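Local coordinates for iron-regulated outer membrane protein (Neisseria meningitidis, PDB 4B7O) that serves as a TonB-dependent transporter that takes up iron across the outer membrane, probably in the form of a siderophore complex, at residues 376-381 with 447-452; 321-326 with 366-371; 458-463 with 488-493; 151-156 with 505-510; 464-469 with 482-487. All coordinates share one frame; numbering follows the deposited sequence.

Interaction 1 (376-381 with 447-452)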
# COMPACT_ATOMS: atom_id res chain seq x y z
N THR A 376 23.96 -2.53 23.26
CA THR A 376 24.31 -2.26 21.87
C THR A 376 24.03 -3.53 21.02
O THR A 376 24.58 -4.61 21.27
CB THR A 376 25.72 -1.64 21.74
OG1 THR A 376 26.37 -2.08 20.56
CG2 THR A 376 26.58 -1.97 22.91
N LEU A 377 23.12 -3.40 20.06
CA LEU A 377 22.68 -4.52 19.23
C LEU A 377 23.24 -4.26 17.86
O LEU A 377 23.35 -3.10 17.44
CB LEU A 377 21.14 -4.57 19.18
CG LEU A 377 20.45 -5.77 18.52
CD1 LEU A 377 20.67 -7.08 19.31
CD2 LEU A 377 18.95 -5.53 18.33
N LEU A 378 23.66 -5.32 17.18
CA LEU A 378 24.15 -5.23 15.82
C LEU A 378 23.16 -6.00 14.95
O LEU A 378 22.75 -7.13 15.31
CB LEU A 378 25.51 -5.92 15.74
CG LEU A 378 26.32 -5.74 14.44
CD1 LEU A 378 26.32 -4.31 13.90
CD2 LEU A 378 27.77 -6.18 14.64
N LYS A 379 22.72 -5.41 13.84
CA LYS A 379 21.78 -6.13 12.95
C LYS A 379 22.41 -6.27 11.61
O LYS A 379 23.06 -5.32 11.12
CB LYS A 379 20.47 -5.38 12.74
CG LYS A 379 19.51 -5.31 13.93
CD LYS A 379 18.52 -4.18 13.68
CE LYS A 379 17.10 -4.64 13.41
NZ LYS A 379 16.68 -5.55 14.51
N TYR A 380 22.22 -7.44 10.98
CA TYR A 380 22.71 -7.62 9.62
C TYR A 380 21.80 -8.66 8.99
O TYR A 380 21.20 -9.51 9.68
CB TYR A 380 24.20 -8.05 9.62
CG TYR A 380 24.42 -9.18 10.62
CD1 TYR A 380 24.41 -8.93 11.97
CD2 TYR A 380 24.56 -10.54 10.20
CE1 TYR A 380 24.58 -9.93 12.91
CE2 TYR A 380 24.71 -11.57 11.14
CZ TYR A 380 24.73 -11.25 12.50
OH TYR A 380 24.84 -12.21 13.48
N GLY A 381 21.68 -8.59 7.68
CA GLY A 381 20.93 -9.55 6.97
C GLY A 381 20.98 -9.37 5.49
O GLY A 381 21.76 -8.55 4.97
N ALA A 447 22.32 -6.52 1.14
CA ALA A 447 22.81 -6.86 2.47
C ALA A 447 22.94 -5.56 3.25
O ALA A 447 23.15 -4.48 2.67
CB ALA A 447 24.13 -7.56 2.37
N TYR A 448 22.80 -5.63 4.55
CA TYR A 448 22.82 -4.43 5.33
C TYR A 448 23.43 -4.80 6.61
O TYR A 448 23.37 -5.97 7.02
CB TYR A 448 21.38 -3.93 5.63
CG TYR A 448 20.54 -4.90 6.46
CD1 TYR A 448 20.60 -4.90 7.83
CD2 TYR A 448 19.71 -5.80 5.84
CE1 TYR A 448 19.84 -5.78 8.57
CE2 TYR A 448 18.96 -6.70 6.58
CZ TYR A 448 19.02 -6.67 7.93
OH TYR A 448 18.28 -7.55 8.64
N ILE A 449 23.96 -3.80 7.29
CA ILE A 449 24.43 -3.97 8.66
C ILE A 449 24.05 -2.70 9.42
O ILE A 449 24.18 -1.59 8.88
CB ILE A 449 25.97 -4.25 8.69
CG1 ILE A 449 26.50 -4.04 10.09
CG2 ILE A 449 26.73 -3.32 7.74
CD1 ILE A 449 27.87 -4.61 10.31
N GLU A 450 23.57 -2.83 10.63
CA GLU A 450 23.03 -1.71 11.36
C GLU A 450 23.37 -1.85 12.81
O GLU A 450 23.20 -2.93 13.40
CB GLU A 450 21.51 -1.67 11.22
CG GLU A 450 20.86 -0.38 11.69
CD GLU A 450 19.35 -0.35 11.43
OE1 GLU A 450 18.63 -1.12 12.12
OE2 GLU A 450 18.90 0.44 10.54
N ALA A 451 23.82 -0.75 13.41
CA ALA A 451 24.23 -0.77 14.81
C ALA A 451 23.28 0.04 15.69
O ALA A 451 22.90 1.14 15.33
CB ALA A 451 25.67 -0.26 14.95
N ILE A 452 22.90 -0.49 16.84
CA ILE A 452 22.04 0.25 17.68
C ILE A 452 22.67 0.25 19.04
O ILE A 452 22.88 -0.83 19.63
CB ILE A 452 20.62 -0.37 17.72
CG1 ILE A 452 20.02 -0.32 16.32
CG2 ILE A 452 19.70 0.33 18.71
CD1 ILE A 452 19.02 -1.40 16.12
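The Tyr448 ring lies over Gly381, with Gly381 N 3.3 Å above one ring face and offset toward its rim. This is aromatic rescue of glycine, here in an antiparallel pair of transmembrane barrel strands. Tyr448 CG sits between its backbone N and carbonyl carbon (chi1 62°), which turns the ring across onto the glycine. The ring edge with OH then reaches the strand beyond, where OH bonds to Asn367. Tyr380 points to the other face of the pair. Its ring lies almost parallel to that of Phe368, and its OH bonds to Ser370, so ring and hydroxyl both lean on the same neighbouring strand. Leu378, Ile449 and Ala451 share this face. Leu378 CD1 packs on Ile449 CG1 at 3.8 Å and on Ala451 CB at 4.2 Å.

On the Tyr448 side, Lys379 and Glu450 run side by side. Their charged atoms do not meet: Lys379 NZ goes to Asp369, while Glu450 has weak bonds to Ser155 and Ser157 in the plug. Six backbone bonds join the strands. Lys379 N to Glu450 O measures 2.6 Å. The Gly381 pair is the wider end, with Gly381 N to Tyr448 O at 3.2 Å.

Interaction 2 (321-326 with 366-371)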
# COMPACT_ATOMS: atom_id res chain seq x y z
N GLY A 321 23.23 -19.13 20.08
CA GLY A 321 24.65 -18.88 20.29
C GLY A 321 24.94 -17.41 20.06
O GLY A 321 24.35 -16.55 20.71
N PHE A 322 25.80 -17.11 19.10
CA PHE A 322 26.19 -15.70 18.88
C PHE A 322 25.09 -14.80 18.21
O PHE A 322 25.22 -13.54 18.11
CB PHE A 322 27.57 -15.62 18.19
CG PHE A 322 27.55 -15.81 16.69
CD1 PHE A 322 27.14 -14.75 15.84
CD2 PHE A 322 28.00 -17.01 16.10
CE1 PHE A 322 27.16 -14.89 14.45
CE2 PHE A 322 28.00 -17.17 14.70
CZ PHE A 322 27.59 -16.11 13.88
N VAL A 323 24.02 -15.44 17.77
CA VAL A 323 22.88 -14.77 17.20
C VAL A 323 21.76 -14.74 18.26
O VAL A 323 21.27 -15.79 18.71
CB VAL A 323 22.48 -15.43 15.88
CG1 VAL A 323 21.06 -15.05 15.46
CG2 VAL A 323 23.53 -15.13 14.78
N GLU A 324 21.38 -13.52 18.66
CA GLU A 324 20.36 -13.30 19.67
C GLU A 324 18.97 -13.54 19.08
O GLU A 324 18.09 -14.13 19.73
CB GLU A 324 20.44 -11.84 20.19
CG GLU A 324 19.35 -11.51 21.22
CD GLU A 324 19.57 -10.18 21.95
OE1 GLU A 324 20.62 -9.53 21.72
OE2 GLU A 324 18.68 -9.80 22.75
N LYS A 325 18.78 -13.06 17.85
CA LYS A 325 17.51 -13.20 17.15
C LYS A 325 17.68 -13.22 15.63
O LYS A 325 18.40 -12.39 15.04
CB LYS A 325 16.55 -12.09 17.56
CG LYS A 325 15.22 -12.18 16.86
CD LYS A 325 14.11 -11.74 17.79
CE LYS A 325 12.88 -11.37 16.97
NZ LYS A 325 11.66 -11.49 17.82
N LEU A 326 17.00 -14.18 15.01
CA LEU A 326 16.96 -14.30 13.56
C LEU A 326 15.50 -14.34 13.20
O LEU A 326 14.71 -15.08 13.82
CB LEU A 326 17.71 -15.57 13.08
CG LEU A 326 17.66 -16.00 11.58
CD1 LEU A 326 18.03 -14.91 10.56
CD2 LEU A 326 18.48 -17.26 11.30
N PHE A 366 16.62 -12.74 5.33
CA PHE A 366 17.24 -13.21 6.57
C PHE A 366 17.74 -12.01 7.37
O PHE A 366 18.58 -11.25 6.90
CB PHE A 366 18.39 -14.15 6.28
CG PHE A 366 18.01 -15.37 5.48
CD1 PHE A 366 17.91 -15.31 4.08
CD2 PHE A 366 17.77 -16.59 6.12
CE1 PHE A 366 17.56 -16.43 3.32
CE2 PHE A 366 17.44 -17.72 5.36
CZ PHE A 366 17.33 -17.64 3.97
N ASN A 367 17.19 -11.84 8.56
CA ASN A 367 17.59 -10.75 9.42
C ASN A 367 18.18 -11.30 10.71
O ASN A 367 17.49 -11.98 11.47
CB ASN A 367 16.37 -9.85 9.67
CG ASN A 367 15.65 -9.47 8.35
OD1 ASN A 367 16.07 -8.55 7.61
ND2 ASN A 367 14.58 -10.22 8.03
N PHE A 368 19.48 -11.02 10.94
CA PHE A 368 20.18 -11.40 12.19
C PHE A 368 20.44 -10.25 13.18
O PHE A 368 20.83 -9.13 12.77
CB PHE A 368 21.56 -11.94 11.85
CG PHE A 368 21.56 -13.09 10.92
CD1 PHE A 368 21.48 -14.40 11.42
CD2 PHE A 368 21.68 -12.89 9.53
CE1 PHE A 368 21.52 -15.49 10.54
CE2 PHE A 368 21.72 -13.98 8.65
CZ PHE A 368 21.64 -15.28 9.17
N ASP A 369 20.30 -10.58 14.47
CA ASP A 369 20.72 -9.76 15.61
C ASP A 369 21.74 -10.43 16.54
O ASP A 369 21.44 -11.44 17.20
CB ASP A 369 19.53 -9.45 16.49
CG ASP A 369 18.47 -8.67 15.78
OD1 ASP A 369 18.79 -8.01 14.78
OD2 ASP A 369 17.31 -8.71 16.25
N SER A 370 22.93 -9.83 16.62
CA SER A 370 23.91 -10.15 17.68
C SER A 370 24.19 -8.94 18.63
O SER A 370 24.58 -7.83 18.19
CB SER A 370 25.24 -10.68 17.12
OG SER A 370 25.19 -10.84 15.73
N ARG A 371 23.95 -9.19 19.91
CA ARG A 371 24.31 -8.34 21.03
C ARG A 371 25.84 -8.17 21.14
O ARG A 371 26.60 -9.13 21.15
CB ARG A 371 23.77 -9.00 22.29
CG ARG A 371 24.07 -8.23 23.55
CD ARG A 371 22.80 -7.96 24.33
NE ARG A 371 21.87 -7.12 23.56
CZ ARG A 371 20.58 -6.98 23.83
NH1 ARG A 371 20.03 -7.63 24.86
NH2 ARG A 371 19.83 -6.20 23.05
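Phe322 begins the contact with its carbonyl, which faces the Ser370 side chain. The Phe322 ring has Ser370 OG near its plane at one edge. That hydroxyl is bonded to Tyr380. Val323 follows, its CG2 4.0 Å from Phe368 CD1, meeting the ring obliquely.

The chain turns a corner at Glu324. Glu324 N donates to Asp369 O. The Glu324 side chain is extended, with CG opposite the backbone N (chi1 178°), and it reaches across to Arg371. There Glu324 OE1 stands 3.2 Å above the centre of the Arg371 guanidinium plane. The carboxylate and guanidinium planes are 81° apart. Glu324 OE1 is 3.3 Å from Arg371 NE, but no N-H points at it, so the salt bridge rests on charge alone.

Lys325 N also donates to Asp369 O, at 3.2 Å and on a lone pair of that oxygen. One carbonyl thus serves two successive N-H groups. Lys325 O accepts from Asp369 N in return. The Lys325 and Asp369 side chains lie alongside each other, though OD1 of Asp369 pairs with Lys379 instead.

Leu326 comes last. Its CD1 sits over one face of the Phe368 ring, 3.7 Å from the centroid and 19° off the ring normal, in a CH-pi contact. CD2 reaches CE1 of the same ring. Two residues, Glu324 and Lys325, set against the single Asp369 make a classic beta bulge, here near the start of a barrel strand.

Interaction 3 (458-463 with 488-493)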
# COMPACT_ATOMS: atom_id res chain seq x y z
N PHE A 458 19.46 7.77 25.54
CA PHE A 458 19.97 8.24 24.26
C PHE A 458 20.24 7.06 23.32
O PHE A 458 21.13 6.24 23.61
CB PHE A 458 21.28 9.00 24.40
CG PHE A 458 21.63 9.78 23.14
CD1 PHE A 458 22.30 9.16 22.08
CD2 PHE A 458 21.15 11.09 22.96
CE1 PHE A 458 22.53 9.87 20.91
CE2 PHE A 458 21.40 11.81 21.83
CZ PHE A 458 22.07 11.20 20.78
N THR A 459 19.53 6.99 22.20
CA THR A 459 19.67 5.84 21.28
C THR A 459 20.21 6.26 19.95
O THR A 459 19.66 7.16 19.31
CB THR A 459 18.39 5.01 21.10
OG1 THR A 459 17.81 4.73 22.37
CG2 THR A 459 18.74 3.68 20.50
N LEU A 460 21.30 5.66 19.53
CA LEU A 460 21.88 6.06 18.27
C LEU A 460 21.80 4.79 17.43
O LEU A 460 21.98 3.68 17.95
CB LEU A 460 23.32 6.41 18.49
CG LEU A 460 24.15 7.13 17.45
CD1 LEU A 460 25.38 6.39 17.04
CD2 LEU A 460 23.41 7.70 16.24
N THR A 461 21.54 4.99 16.14
CA THR A 461 21.33 3.92 15.18
C THR A 461 22.11 4.29 13.93
O THR A 461 21.92 5.39 13.38
CB THR A 461 19.82 3.83 14.87
OG1 THR A 461 19.11 3.50 16.07
CG2 THR A 461 19.53 2.78 13.83
N GLY A 462 23.02 3.44 13.48
CA GLY A 462 23.76 3.77 12.25
C GLY A 462 23.68 2.52 11.39
O GLY A 462 23.64 1.38 11.90
N GLY A 463 23.65 2.68 10.08
CA GLY A 463 23.60 1.46 9.31
C GLY A 463 23.99 1.64 7.90
O GLY A 463 24.01 2.78 7.40
N PHE A 488 21.58 6.99 9.49
CA PHE A 488 21.64 7.11 10.97
C PHE A 488 20.48 7.89 11.54
O PHE A 488 19.88 8.72 10.88
CB PHE A 488 23.06 7.63 11.45
CG PHE A 488 23.32 9.13 11.23
CD1 PHE A 488 23.05 9.75 10.03
CD2 PHE A 488 23.84 9.91 12.27
CE1 PHE A 488 23.26 11.12 9.85
CE2 PHE A 488 24.07 11.28 12.11
CZ PHE A 488 23.79 11.88 10.90
N GLY A 489 20.14 7.62 12.77
CA GLY A 489 19.13 8.38 13.45
C GLY A 489 19.35 8.33 14.94
O GLY A 489 20.10 7.49 15.45
N VAL A 490 18.73 9.25 15.68
CA VAL A 490 18.84 9.18 17.13
C VAL A 490 17.47 9.21 17.76
O VAL A 490 16.58 9.83 17.24
CB VAL A 490 19.77 10.27 17.70
CG1 VAL A 490 21.09 10.32 16.94
CG2 VAL A 490 19.10 11.65 17.64
N ILE A 491 17.28 8.54 18.88
CA ILE A 491 16.13 8.84 19.68
C ILE A 491 16.60 9.30 21.02
O ILE A 491 17.40 8.63 21.61
CB ILE A 491 15.19 7.65 19.79
CG1 ILE A 491 14.51 7.46 18.45
CG2 ILE A 491 14.14 7.86 20.88
CD1 ILE A 491 14.36 5.99 18.05
N TRP A 492 16.10 10.44 21.48
CA TRP A 492 16.47 11.06 22.77
C TRP A 492 15.29 11.04 23.67
O TRP A 492 14.29 11.71 23.42
CB TRP A 492 16.95 12.51 22.54
CG TRP A 492 17.22 13.34 23.78
CD1 TRP A 492 16.92 14.69 23.96
CD2 TRP A 492 17.85 12.93 25.06
NE1 TRP A 492 17.33 15.12 25.19
CE2 TRP A 492 17.90 14.12 25.89
CE3 TRP A 492 18.41 11.76 25.53
CZ2 TRP A 492 18.47 14.11 27.18
CZ3 TRP A 492 18.98 11.76 26.82
CH2 TRP A 492 19.02 12.92 27.63
N GLN A 493 15.37 10.25 24.72
CA GLN A 493 14.31 10.28 25.70
C GLN A 493 14.74 10.85 27.08
O GLN A 493 15.17 10.12 27.95
CB GLN A 493 13.77 8.86 25.82
CG GLN A 493 12.59 8.83 26.74
CD GLN A 493 11.49 7.87 26.29
OE1 GLN A 493 11.71 6.90 25.49
NE2 GLN A 493 10.29 8.14 26.82
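Leu460 and Val490 form the close part of this pair of hairpin strands in the barrel wall. Leu460 CD2 lies 3.6 Å from Val490 CG1 and 3.4 Å from the carbonyl oxygen of Gly489. Next to them the Phe458 ring puts CZ 4.0 Å from Val490 CB. Phe458 and Trp492 cross at about a right angle, and Trp492 CE3 sits at the edge of the Phe458 ring, 3.8 Å from Phe458 CD2. Behind the side chains the backbones bond at Thr459 with Ile491 and at Thr461 with Gly489.

Toward Phe488 the contact thins. Phe488 touches with CB, which is 3.2 Å from Thr461 O, and CG then stands between backbone N and carbonyl carbon (chi1 75°), which swings the ring off the partner strand. Across from it is Gly462, which brings no side chain. Phe458, Phe488 and Trp492 are all largely exposed.

The opposite face carries Thr459, Thr461 and Ile491. It packs more loosely between the two strands, but Thr459 and Ile491 also touch Arg62 in the plug. The aromatic and branched apolar face is consistent with an outer surface that meets lipid, while Thr459, Thr461 and Ile491 are turned to the plug side.

Interaction 4 (151-156 with 505-510)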
# COMPACT_ATOMS: atom_id res chain seq x y z
N LYS A 151 7.04 5.95 7.02
CA LYS A 151 7.05 6.99 6.02
C LYS A 151 8.47 7.37 5.73
O LYS A 151 9.38 7.12 6.55
CB LYS A 151 6.26 8.17 6.50
CG LYS A 151 5.08 7.72 7.35
CD LYS A 151 4.26 8.91 7.85
CE LYS A 151 3.00 8.40 8.54
NZ LYS A 151 2.40 9.38 9.47
N GLY A 152 8.65 8.00 4.57
CA GLY A 152 9.99 8.36 4.09
C GLY A 152 10.91 7.17 3.94
O GLY A 152 10.50 6.03 3.86
N ALA A 153 12.20 7.45 3.91
CA ALA A 153 13.21 6.47 3.64
C ALA A 153 13.51 5.71 4.93
O ALA A 153 13.61 6.32 5.99
CB ALA A 153 14.43 7.21 3.09
N GLY A 154 13.62 4.38 4.87
CA GLY A 154 13.86 3.58 6.09
C GLY A 154 15.35 3.46 6.43
O GLY A 154 16.25 3.92 5.69
N SER A 155 15.65 2.85 7.57
CA SER A 155 17.04 2.66 7.96
C SER A 155 17.54 1.44 7.18
O SER A 155 16.82 0.91 6.33
CB SER A 155 17.16 2.49 9.47
OG SER A 155 16.41 1.38 9.92
N ALA A 156 18.74 1.00 7.47
CA ALA A 156 19.39 -0.05 6.72
C ALA A 156 18.60 -1.35 6.73
O ALA A 156 18.51 -2.02 5.73
CB ALA A 156 20.81 -0.30 7.23
N ASN A 505 18.53 9.26 6.30
CA ASN A 505 18.58 7.92 5.64
C ASN A 505 18.73 8.05 4.13
O ASN A 505 18.04 8.85 3.49
CB ASN A 505 17.30 7.16 5.96
CG ASN A 505 17.09 7.00 7.46
OD1 ASN A 505 18.02 7.26 8.26
ND2 ASN A 505 15.90 6.54 7.86
N TYR A 506 19.68 7.33 3.56
CA TYR A 506 19.69 7.04 2.16
C TYR A 506 19.00 5.70 1.91
O TYR A 506 19.07 4.74 2.75
CB TYR A 506 21.14 6.91 1.67
CG TYR A 506 21.76 8.25 1.42
CD1 TYR A 506 21.58 8.88 0.22
CD2 TYR A 506 22.48 8.92 2.44
CE1 TYR A 506 22.11 10.14 -0.02
CE2 TYR A 506 23.03 10.15 2.21
CZ TYR A 506 22.86 10.75 0.99
OH TYR A 506 23.40 11.99 0.77
N ALA A 507 18.32 5.64 0.76
CA ALA A 507 17.76 4.34 0.25
C ALA A 507 17.60 4.39 -1.24
O ALA A 507 17.43 5.49 -1.84
CB ALA A 507 16.42 3.96 0.97
N SER A 508 17.68 3.22 -1.87
CA SER A 508 17.49 3.19 -3.34
C SER A 508 16.37 2.26 -3.75
O SER A 508 16.08 1.28 -3.07
CB SER A 508 18.77 2.82 -4.09
OG SER A 508 19.39 1.73 -3.42
N ARG A 509 15.74 2.59 -4.86
CA ARG A 509 14.74 1.75 -5.46
C ARG A 509 15.08 1.53 -6.94
O ARG A 509 15.29 2.49 -7.66
CB ARG A 509 13.42 2.45 -5.37
CG ARG A 509 12.23 1.53 -5.33
CD ARG A 509 11.06 2.33 -4.78
NE ARG A 509 9.79 1.75 -5.12
CZ ARG A 509 9.19 0.84 -4.40
NH1 ARG A 509 9.75 0.43 -3.28
NH2 ARG A 509 8.02 0.36 -4.79
N SER A 510 15.16 0.26 -7.34
CA SER A 510 15.36 -0.16 -8.75
C SER A 510 14.20 0.15 -9.65
O SER A 510 13.06 0.17 -9.21
CB SER A 510 15.54 -1.68 -8.79
OG SER A 510 14.50 -2.37 -8.09
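Asn505 turns its amide across to the loop at Ala153, and ND2 donates to Ala153 O at 3.0 Å. The bond is straight at the hydrogen, 168°. The acceptor lies in the amide plane of Asn505. Relative to the carbonyl of Ala153, the donor stands 42° out of plane, so the bond misses the lone pairs. CG of Asn505 is opposite its carbonyl carbon (chi1 -58°), which brings the amide to Ala153 O. Gly154 O is also near, 3.4 Å from both CB and ND2 of Asn505. Its angle to ND2 is poor, and this approach is packing.

Ala153 points its methyl at the strand. Ala153 CB lies 4.1 Å from Asn505 CB and 4.4 Å from Ala507 CB, resting on the strand between the two side chains that face it. Tyr506, between them in sequence, points to the other side. Ala153 O has a second donor in Lys66, so one buried carbonyl is gripped by a plug lysine and a barrel asparagine.

The contact joins the plug to the inner wall of the barrel. The loop follows strand 144-150 of the plug, and Gly154 bonds through its backbone to Ala162. Strand 498-509 is held in the wall by backbone bonds from Tyr506 to Pro486 and from Asn505 and Ala507 to strand 535-547.

Interaction 5 (464-469 with 482-487)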
# COMPACT_ATOMS: atom_id res chain seq x y z
N LEU A 464 24.25 0.53 7.22
CA LEU A 464 24.65 0.63 5.81
C LEU A 464 23.96 -0.50 5.05
O LEU A 464 23.82 -1.60 5.59
CB LEU A 464 26.17 0.47 5.69
CG LEU A 464 26.92 0.76 4.39
CD1 LEU A 464 26.51 2.10 3.76
CD2 LEU A 464 28.43 0.75 4.66
N ARG A 465 23.55 -0.21 3.81
CA ARG A 465 22.99 -1.22 2.92
C ARG A 465 23.73 -1.24 1.64
O ARG A 465 24.06 -0.19 1.09
CB ARG A 465 21.55 -0.89 2.51
CG ARG A 465 20.55 -1.20 3.55
CD ARG A 465 19.16 -0.87 2.99
NE ARG A 465 18.78 -1.83 1.94
CZ ARG A 465 18.40 -3.08 2.18
NH1 ARG A 465 18.29 -3.55 3.45
NH2 ARG A 465 18.13 -3.86 1.15
N TYR A 466 23.87 -2.45 1.11
CA TYR A 466 24.33 -2.66 -0.22
C TYR A 466 23.14 -3.14 -1.05
O TYR A 466 22.60 -4.18 -0.78
CB TYR A 466 25.45 -3.71 -0.18
CG TYR A 466 26.00 -3.91 -1.54
CD1 TYR A 466 26.57 -2.83 -2.22
CD2 TYR A 466 25.87 -5.13 -2.20
CE1 TYR A 466 27.03 -2.96 -3.50
CE2 TYR A 466 26.33 -5.28 -3.51
CZ TYR A 466 26.90 -4.19 -4.14
OH TYR A 466 27.38 -4.31 -5.42
N ASP A 467 22.70 -2.36 -2.03
CA ASP A 467 21.51 -2.68 -2.81
C ASP A 467 21.93 -2.91 -4.24
O ASP A 467 22.52 -2.01 -4.84
CB ASP A 467 20.51 -1.51 -2.80
CG ASP A 467 19.54 -1.55 -1.59
OD1 ASP A 467 19.88 -0.97 -0.53
OD2 ASP A 467 18.41 -2.10 -1.74
N ARG A 468 21.65 -4.11 -4.77
CA ARG A 468 22.02 -4.47 -6.15
C ARG A 468 20.78 -4.87 -6.96
O ARG A 468 20.00 -5.75 -6.52
CB ARG A 468 23.03 -5.62 -6.14
CG ARG A 468 23.50 -6.02 -7.54
CD ARG A 468 24.98 -6.43 -7.60
NE ARG A 468 25.33 -6.83 -8.98
CZ ARG A 468 25.78 -6.02 -9.94
NH1 ARG A 468 25.99 -4.72 -9.70
NH2 ARG A 468 26.04 -6.50 -11.16
N PHE A 469 20.58 -4.26 -8.12
CA PHE A 469 19.56 -4.79 -9.00
C PHE A 469 20.02 -5.34 -10.36
O PHE A 469 21.08 -4.95 -10.89
CB PHE A 469 18.45 -3.78 -9.17
CG PHE A 469 18.73 -2.72 -10.16
CD1 PHE A 469 18.49 -2.95 -11.53
CD2 PHE A 469 19.16 -1.46 -9.76
CE1 PHE A 469 18.69 -1.97 -12.48
CE2 PHE A 469 19.35 -0.45 -10.71
CZ PHE A 469 19.13 -0.71 -12.06
N SER A 482 24.40 -0.99 -8.59
CA SER A 482 24.36 -1.22 -7.16
C SER A 482 24.61 0.12 -6.53
O SER A 482 25.07 1.04 -7.21
CB SER A 482 25.38 -2.27 -6.75
OG SER A 482 26.65 -1.92 -7.25
N ASN A 483 24.25 0.25 -5.26
CA ASN A 483 24.48 1.48 -4.53
C ASN A 483 24.79 1.10 -3.07
O ASN A 483 24.36 0.04 -2.59
CB ASN A 483 23.25 2.41 -4.53
CG ASN A 483 22.73 2.78 -5.90
OD1 ASN A 483 22.38 1.93 -6.71
ND2 ASN A 483 22.61 4.09 -6.15
N LEU A 484 25.53 1.96 -2.37
CA LEU A 484 25.70 1.85 -0.90
C LEU A 484 24.78 2.88 -0.23
O LEU A 484 24.79 4.05 -0.60
CB LEU A 484 27.17 2.15 -0.51
CG LEU A 484 28.14 0.98 -0.32
CD1 LEU A 484 27.75 0.01 0.79
CD2 LEU A 484 28.32 0.20 -1.61
N ASN A 485 24.01 2.45 0.74
CA ASN A 485 23.09 3.38 1.36
C ASN A 485 23.28 3.49 2.85
O ASN A 485 23.03 2.52 3.58
CB ASN A 485 21.66 3.00 1.05
CG ASN A 485 21.37 2.94 -0.43
OD1 ASN A 485 21.37 3.95 -1.18
ND2 ASN A 485 21.06 1.76 -0.85
N PRO A 486 23.78 4.66 3.31
CA PRO A 486 24.12 4.88 4.71
C PRO A 486 22.98 5.51 5.45
O PRO A 486 22.32 6.37 4.91
CB PRO A 486 25.28 5.87 4.63
CG PRO A 486 25.06 6.64 3.39
CD PRO A 486 24.38 5.70 2.44
N SER A 487 22.75 5.09 6.67
CA SER A 487 21.70 5.74 7.40
C SER A 487 22.06 5.90 8.88
O SER A 487 22.72 5.02 9.45
CB SER A 487 20.40 4.93 7.26
OG SER A 487 20.52 3.69 7.94
O HOH W 1 21.01 -0.32 -6.56
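Tyr466 reaches across its hairpin partner strand and can be followed atom by atom. From CB, with CG opposite the backbone N (chi1 -177°), the ring leans over the neighbouring strand. Tyr466 CD1 meets Leu484 CD2 at 3.6 Å, at the ring edge. CE1 and CZ pass Ser482 CB, which lies oblique to the ring. At the tip, Tyr466 OH accepts a weak bond from Ser482 OG at 3.1 Å. The second Leu484 methyl, CD1, packs on Leu464 CG at 3.8 Å.

The other face of the pair is polar and largely buried. Asp467 OD1 takes Arg465 NE at 2.8 Å in a salt bridge within the strand. The same oxygen receives a weak bond from Asn485 ND2 across the strands, with the two flat groups 62° apart. A water donates to both Asp467 O and Asn483 OD1 and so spans the pair.

These polar groups also have partners beyond the hairpin. Arg465 also bonds Asn383 and the plug carbonyl of Ala156. Asn485 bonds Arg536 of strand 535-547 and Ser508 of strand 498-509. The hairpin strands 458-472 and 478-493 lie between strand 441-455, bonded at Leu464, Tyr466 and Arg468, and strand 498-509, bonded at Pro486.

In the fold
Interactions 1, 2, 3 and 5 are antiparallel pairings within the barrel wall, while interaction 4 joins that wall to the plug. Interactions 3 and 5 use the same hairpin, one at each end of its paired strands, and Gly463 links them. Strand 441-455 of interaction 1 borders this hairpin, and strand 376-391 borders interaction 2. Interactions 2 and 3 are surface contacts with aromatic and apolar packing, to which interaction 2 adds a salt bridge. Interactions 1, 4 and 5 are partly buried; polar groups of 1 and 5 reach the plug segment of 4. Interaction 4 buries least and rests on one side-chain bond; interactions 1, 3 and 5 rest on backbone ladders, interaction 2 on a bulged one.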